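Local coordinates for protein Pre-mRNA-splicing factor SAD1 (Saccharomyces cerevisiae, PDB 4MSX) that promotes assembly of newly made U4 snRNA into the U4/U6 snRNP and is required for pre-mRNA splicing, although its ubiquitin-protease fold is catalytically inactive, at residues 179-184 and 233-238; 320-325 and 374-379. All coordinates share one frame; numbering follows the deposited sequence. Where two conformers were deposited one is given.

Contact 1: residues 179-184 and 233-238; sequences YLNGFI and KIWSPK
Gly182 packs against Trp235 where a type II beta turn, Leu180 to Phe183, meets the chain leaving helix 222-234; their CA atoms lie 4.1 Å apart. Gly182 CA sits over one face of the indole in a CH-pi contact, 3.5 Å from the centroid of the six-membered ring. A CB at this position would clash with Trp235 CZ3, and at these backbone angles it would also jam against Asn181 O, so the position calls for glycine. Asn181 crosses the indole at about a right angle, its amide plane 85° from the ring and its ND2 at the ring's edge. From there Asn181 ND2 gives Trp235 O a nearly straight hydrogen bond of 2.9 Å, with the acceptor in the amide plane, while OD1 accepts from Arg169 N. The Tyr179 side chain reaches across from the other end of the segment. With CG held between the backbone N and the carbonyl carbon (chi1 63°), Tyr179 OH donates to Ser236 O at 3.0 Å, tilted 32° from the carbonyl plane, and accepts from Leu239 N. A water accepts from Gly182 N and donates to Ile234 O at 2.7 Å and to Ser236 O at 2.8 Å, supplementing the weak direct bond from Gly182 N to Ile234 O. The carbonyls of Ile234, Trp235 and Ser236 thus all receive hydrogen bonds from segment 179-184 or the water, so polar bonds join this largely buried junction alongside the glycine CH-pi contact.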
loop_
_atom_site.group_PDB
_atom_site.type_symbol
_atom_site.label_atom_id
_atom_site.label_comp_id
_atom_site.label_asym_id
_atom_site.label_seq_id
_atom_site.Cartn_x
_atom_site.Cartn_y
_atom_site.Cartn_z
ATOM N N TYR A 179 -10.008 14.956 2.640
ATOM C CA TYR A 179 -9.548 13.583 2.838
ATOM C C TYR A 179 -8.609 13.636 4.012
ATOM O O TYR A 179 -8.104 14.714 4.353
ATOM C CB TYR A 179 -8.828 13.012 1.606
ATOM C CG TYR A 179 -7.538 13.742 1.238
ATOM C CD1 TYR A 179 -7.567 14.907 0.476
ATOM C CD2 TYR A 179 -6.283 13.250 1.647
ATOM C CE1 TYR A 179 -6.377 15.561 0.111
ATOM C CE2 TYR A 179 -5.101 13.902 1.306
ATOM C CZ TYR A 179 -5.160 15.049 0.520
ATOM O OH TYR A 179 -4.005 15.695 0.204
ATOM N N LEU A 180 -8.406 12.491 4.670
ATOM C CA LEU A 180 -7.440 12.398 5.750
ATOM C C LEU A 180 -6.152 11.866 5.130
ATOM O O LEU A 180 -6.177 10.763 4.561
ATOM C CB LEU A 180 -8.019 11.417 6.830
ATOM C CG LEU A 180 -7.229 11.174 8.107
ATOM C CD1 LEU A 180 -7.130 12.473 8.907
ATOM C CD2 LEU A 180 -7.903 10.052 8.985
ATOM N N ASN A 181 -5.030 12.585 5.227
ATOM C CA ASN A 181 -3.867 12.204 4.418
ATOM C C ASN A 181 -3.319 10.857 4.934
ATOM O O ASN A 181 -3.397 10.582 6.131
ATOM C CB ASN A 181 -2.772 13.279 4.325
ATOM C CG ASN A 181 -1.965 13.476 5.632
ATOM O OD1 ASN A 181 -2.535 13.706 6.701
ATOM N ND2 ASN A 181 -0.654 13.350 5.547
ATOM N N GLY A 182 -2.858 10.012 4.012
ATOM C CA GLY A 182 -2.471 8.628 4.324
ATOM C C GLY A 182 -3.645 7.667 4.229
ATOM O O GLY A 182 -3.434 6.469 4.027
ATOM N N PHE A 183 -4.863 8.160 4.379
ATOM C CA PHE A 183 -6.046 7.279 4.419
ATOM C C PHE A 183 -6.880 7.461 3.144
ATOM O O PHE A 183 -8.044 7.877 3.198
ATOM C CB PHE A 183 -6.893 7.579 5.681
ATOM C CG PHE A 183 -6.204 7.184 6.943
ATOM C CD1 PHE A 183 -5.141 7.959 7.448
ATOM C CD2 PHE A 183 -6.585 6.039 7.619
ATOM C CE1 PHE A 183 -4.472 7.609 8.598
ATOM C CE2 PHE A 183 -5.958 5.662 8.761
ATOM C CZ PHE A 183 -4.861 6.468 9.271
ATOM N N ILE A 184 -6.268 7.210 1.991
ATOM C CA ILE A 184 -6.917 7.479 0.719
ATOM C C ILE A 184 -7.036 6.184 -0.091
ATOM O O ILE A 184 -6.346 5.207 0.194
ATOM C CB ILE A 184 -6.137 8.512 -0.116
ATOM C CG1 ILE A 184 -4.723 8.011 -0.399
ATOM C CG2 ILE A 184 -6.072 9.869 0.601
ATOM C CD1 ILE A 184 -3.943 8.929 -1.287
ATOM N N LYS A 233 3.392 9.451 -2.090
ATOM C CA LYS A 233 2.106 9.987 -2.518
ATOM C C LYS A 233 0.993 9.575 -1.619
ATOM O O LYS A 233 0.044 10.347 -1.435
ATOM C CB LYS A 233 1.775 9.493 -3.974
ATOM C CG LYS A 233 2.701 10.191 -4.996
ATOM C CD LYS A 233 2.554 9.556 -6.425
ATOM C CE LYS A 233 3.349 10.418 -7.441
ATOM N NZ LYS A 233 3.256 9.701 -8.830
ATOM N N ILE A 234 1.038 8.321 -1.102
ATOM C CA ILE A 234 -0.064 7.872 -0.225
ATOM C C ILE A 234 -0.245 8.848 0.953
ATOM O O ILE A 234 -1.375 9.087 1.432
ATOM C CB ILE A 234 0.236 6.441 0.268
ATOM C CG1 ILE A 234 -0.092 5.458 -0.896
ATOM C CG2 ILE A 234 -0.529 6.102 1.593
ATOM C CD1 ILE A 234 0.495 4.045 -0.630
ATOM N N TRP A 235 0.872 9.422 1.401
ATOM C CA TRP A 235 0.824 10.328 2.580
ATOM C C TRP A 235 0.703 11.817 2.195
ATOM O O TRP A 235 0.676 12.688 3.065
ATOM C CB TRP A 235 2.050 10.091 3.500
ATOM C CG TRP A 235 1.762 8.839 4.301
ATOM C CD1 TRP A 235 2.171 7.550 4.028
ATOM C CD2 TRP A 235 0.935 8.774 5.447
ATOM N NE1 TRP A 235 1.641 6.672 5.005
ATOM C CE2 TRP A 235 0.865 7.415 5.860
ATOM C CE3 TRP A 235 0.239 9.746 6.191
ATOM C CZ2 TRP A 235 0.112 7.009 7.014
ATOM C CZ3 TRP A 235 -0.500 9.359 7.297
ATOM C CH2 TRP A 235 -0.547 7.995 7.719
ATOM N N SER A 236 0.633 12.126 0.891
ATOM C CA SER A 236 0.707 13.529 0.525
ATOM C C SER A 236 -0.460 14.323 1.084
ATOM O O SER A 236 -1.627 13.950 0.896
ATOM C CB SER A 236 0.743 13.701 -1.011
ATOM O OG SER A 236 0.493 15.071 -1.278
ATOM N N PRO A 237 -0.168 15.433 1.787
ATOM C CA PRO A 237 -1.253 16.304 2.273
ATOM C C PRO A 237 -1.678 17.374 1.229
ATOM O O PRO A 237 -2.486 18.240 1.563
ATOM C CB PRO A 237 -0.616 17.018 3.507
ATOM C CG PRO A 237 0.823 17.180 3.125
ATOM C CD PRO A 237 1.156 15.890 2.237
ATOM N N LYS A 238 -1.142 17.308 0.014
ATOM C CA LYS A 238 -1.474 18.296 -1.036
ATOM C C LYS A 238 -1.870 17.664 -2.395
ATOM O O LYS A 238 -1.577 18.209 -3.468
ATOM C CB LYS A 238 -0.244 19.202 -1.244
ATOM C CG LYS A 238 0.021 20.108 -0.037
ATOM C CD LYS A 238 1.520 20.496 0.128
ATOM C CE LYS A 238 2.198 21.032 -1.105
ATOM N NZ LYS A 238 3.521 21.718 -0.785
HETATM O O HOH W 1 -2.801 11.414 1.350
#

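Contact 2: residues 320-325 and 374-379; sequences FWVLTL and FLIFHF
Leu323 and Phe377 lie side by side on one face of a parallel strand pair, 323-325 with 374-379, at the margin of the mixed beta-sheet of the ubiquitin-specific-protease fold. Leu323 CD2 meets the edge of the Phe377 ring at CE1, whereas Leu325 crosses obliquely and sets CD1 over a ring face, 4.1 Å from the centroid and 21° off the normal. CG of Leu325 stands beside its backbone N (chi1 -60°), an orientation that also brings CD1 to Phe379 CE1, at 3.8 Å. Trp478 of strand 472-480 meets the Phe377 ring as well. Thr324 and His378 run alongside each other on the opposite face. Thr324 OG1 comes to the imidazole edge, in its plane, and hydrogen-bonds His378 ND1 at 2.8 Å; Val322 CG1 packs against His378 CB at 3.4 Å, and Phe474 meets the imidazole edge-to-face. A leucine in place of His378 would probably leave Thr324 OG1 without this partner and disturb the aromatic contact with Phe474. Between the strands, Leu323 N donates to Ile376 O, Leu323 O accepts from His378 N, and Leu325 N donates to His378 O in a nearly straight bond. Where the two backbones separate ahead of the paired residues, a water takes over: it accepts from Ile376 N and donates to Trp321 O. Nearer the start of both segments, Leu375 CD1 touches the edge of the Phe320 ring, 3.6 Å from CE1.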
loop_
_atom_site.group_PDB
_atom_site.type_symbol
_atom_site.label_atom_id
_atom_site.label_comp_id
_atom_site.label_asym_id
_atom_site.label_seq_id
_atom_site.Cartn_x
_atom_site.Cartn_y
_atom_site.Cartn_z
ATOM N N PHE A 320 8.873 -15.658 10.487
ATOM C CA PHE A 320 7.736 -15.391 9.617
ATOM C C PHE A 320 7.548 -13.912 9.436
ATOM O O PHE A 320 7.837 -13.119 10.330
ATOM C CB PHE A 320 6.429 -16.001 10.198
ATOM C CG PHE A 320 6.032 -15.441 11.560
ATOM C CD1 PHE A 320 5.304 -14.245 11.661
ATOM C CD2 PHE A 320 6.352 -16.135 12.738
ATOM C CE1 PHE A 320 4.918 -13.734 12.931
ATOM C CE2 PHE A 320 5.962 -15.637 14.012
ATOM C CZ PHE A 320 5.249 -14.441 14.106
ATOM N N TRP A 321 7.017 -13.536 8.277
ATOM C CA TRP A 321 6.459 -12.199 8.108
ATOM C C TRP A 321 5.010 -12.243 8.499
ATOM O O TRP A 321 4.486 -11.276 8.976
ATOM C CB TRP A 321 6.463 -11.749 6.594
ATOM C CG TRP A 321 7.776 -11.626 5.967
ATOM C CD1 TRP A 321 8.241 -12.291 4.844
ATOM C CD2 TRP A 321 8.826 -10.747 6.382
ATOM N NE1 TRP A 321 9.513 -11.838 4.546
ATOM C CE2 TRP A 321 9.895 -10.917 5.492
ATOM C CE3 TRP A 321 8.962 -9.844 7.453
ATOM C CZ2 TRP A 321 11.093 -10.169 5.598
ATOM C CZ3 TRP A 321 10.141 -9.146 7.583
ATOM C CH2 TRP A 321 11.192 -9.309 6.656
ATOM N N VAL A 322 4.320 -13.335 8.134
ATOM C CA VAL A 322 2.882 -13.365 8.332
ATOM C C VAL A 322 2.589 -14.696 9.025
ATOM O O VAL A 322 3.023 -15.741 8.569
ATOM C CB VAL A 322 2.129 -13.285 6.960
ATOM C CG1 VAL A 322 0.647 -13.635 7.152
ATOM C CG2 VAL A 322 2.320 -11.884 6.325
ATOM N N LEU A 323 1.859 -14.654 10.123
ATOM C CA LEU A 323 1.538 -15.879 10.859
ATOM C C LEU A 323 0.185 -16.391 10.473
ATOM O O LEU A 323 -0.801 -15.701 10.651
ATOM C CB LEU A 323 1.534 -15.576 12.365
ATOM C CG LEU A 323 1.270 -16.830 13.214
ATOM C CD1 LEU A 323 2.380 -17.853 13.067
ATOM C CD2 LEU A 323 1.120 -16.396 14.667
ATOM N N THR A 324 0.127 -17.593 9.904
ATOM C CA THR A 324 -1.144 -18.129 9.431
ATOM C C THR A 324 -1.834 -18.825 10.582
ATOM O O THR A 324 -1.229 -19.629 11.250
ATOM C CB THR A 324 -0.967 -19.124 8.258
ATOM O OG1 THR A 324 -0.569 -18.380 7.094
ATOM C CG2 THR A 324 -2.323 -19.871 7.953
ATOM N N LEU A 325 -3.080 -18.453 10.809
ATOM C CA LEU A 325 -3.921 -19.056 11.845
ATOM C C LEU A 325 -4.950 -19.935 11.110
ATOM O O LEU A 325 -5.705 -19.455 10.276
ATOM C CB LEU A 325 -4.632 -17.958 12.636
ATOM C CG LEU A 325 -3.676 -16.975 13.346
ATOM C CD1 LEU A 325 -4.404 -15.888 14.141
ATOM C CD2 LEU A 325 -2.669 -17.742 14.244
ATOM N N PHE A 374 5.306 -5.257 14.843
ATOM C CA PHE A 374 4.087 -5.438 14.007
ATOM C C PHE A 374 3.903 -6.919 13.744
ATOM O O PHE A 374 4.737 -7.525 13.069
ATOM C CB PHE A 374 4.223 -4.678 12.655
ATOM C CG PHE A 374 4.347 -3.220 12.837
ATOM C CD1 PHE A 374 3.228 -2.447 13.034
ATOM C CD2 PHE A 374 5.621 -2.627 12.928
ATOM C CE1 PHE A 374 3.348 -1.049 13.217
ATOM C CE2 PHE A 374 5.768 -1.239 13.162
ATOM C CZ PHE A 374 4.633 -0.455 13.319
ATOM N N LEU A 375 2.833 -7.480 14.295
ATOM C CA LEU A 375 2.505 -8.910 14.184
ATOM C C LEU A 375 1.367 -8.999 13.185
ATOM O O LEU A 375 0.296 -8.400 13.383
ATOM C CB LEU A 375 2.073 -9.414 15.587
ATOM C CG LEU A 375 1.724 -10.899 15.756
ATOM C CD1 LEU A 375 2.872 -11.788 15.242
ATOM C CD2 LEU A 375 1.417 -11.181 17.257
ATOM N N ILE A 376 1.626 -9.703 12.081
ATOM C CA ILE A 376 0.674 -9.783 10.975
ATOM C C ILE A 376 0.088 -11.188 10.931
ATOM O O ILE A 376 0.841 -12.179 10.806
ATOM C CB ILE A 376 1.408 -9.497 9.638
ATOM C CG1 ILE A 376 2.165 -8.178 9.737
ATOM C CG2 ILE A 376 0.362 -9.493 8.458
ATOM C CD1 ILE A 376 3.069 -7.861 8.463
ATOM N N PHE A 377 -1.232 -11.272 11.037
ATOM C CA PHE A 377 -1.904 -12.572 11.000
ATOM C C PHE A 377 -2.568 -12.737 9.655
ATOM O O PHE A 377 -3.088 -11.779 9.088
ATOM C CB PHE A 377 -3.058 -12.622 11.997
ATOM C CG PHE A 377 -2.619 -12.531 13.450
ATOM C CD1 PHE A 377 -1.483 -13.196 13.885
ATOM C CD2 PHE A 377 -3.372 -11.803 14.356
ATOM C CE1 PHE A 377 -1.087 -13.148 15.239
ATOM C CE2 PHE A 377 -2.974 -11.726 15.727
ATOM C CZ PHE A 377 -1.837 -12.376 16.146
ATOM N N HIS A 378 -2.640 -13.976 9.227
ATOM C CA HIS A 378 -3.437 -14.343 8.040
ATOM C C HIS A 378 -4.441 -15.422 8.496
ATOM O O HIS A 378 -4.038 -16.399 9.138
ATOM C CB HIS A 378 -2.495 -14.949 7.010
ATOM C CG HIS A 378 -3.163 -15.846 5.994
ATOM N ND1 HIS A 378 -2.730 -17.134 5.756
ATOM C CD2 HIS A 378 -4.173 -15.612 5.118
ATOM C CE1 HIS A 378 -3.471 -17.672 4.792
ATOM N NE2 HIS A 378 -4.319 -16.757 4.356
ATOM N N PHE A 379 -5.710 -15.259 8.151
ATOM C CA PHE A 379 -6.740 -16.287 8.494
ATOM C C PHE A 379 -6.904 -17.166 7.293
ATOM O O PHE A 379 -7.202 -16.675 6.208
ATOM C CB PHE A 379 -8.025 -15.607 8.905
ATOM C CG PHE A 379 -7.816 -14.738 10.126
ATOM C CD1 PHE A 379 -7.833 -15.301 11.411
ATOM C CD2 PHE A 379 -7.476 -13.406 9.990
ATOM C CE1 PHE A 379 -7.563 -14.494 12.547
ATOM C CE2 PHE A 379 -7.188 -12.598 11.104
ATOM C CZ PHE A 379 -7.241 -13.142 12.378
HETATM O O HOH W 2 4.421 -10.396 11.700
#

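Overall arrangement
Both contacts are largely buried and each joins segments 49 residues apart, but they share no element: contact 1 closes before contact 2 opens, and their centres lie 27 Å apart, with nearest atoms about 11 Å apart. Contact 1, its centre about 12 Å from the chain centre, ties a turn after strand 178-180 to the end of helix 222-234. Contact 2, its centre about 17 Å from the chain centre, is strand pairing at the margin of the mixed sheet. The chemistry follows: side-chain donors and a water serve carbonyls at the irregular junction, whereas regular backbone bonds and hydrocarbon-aromatic packing dominate in the sheet. Neither lies at the zinc site.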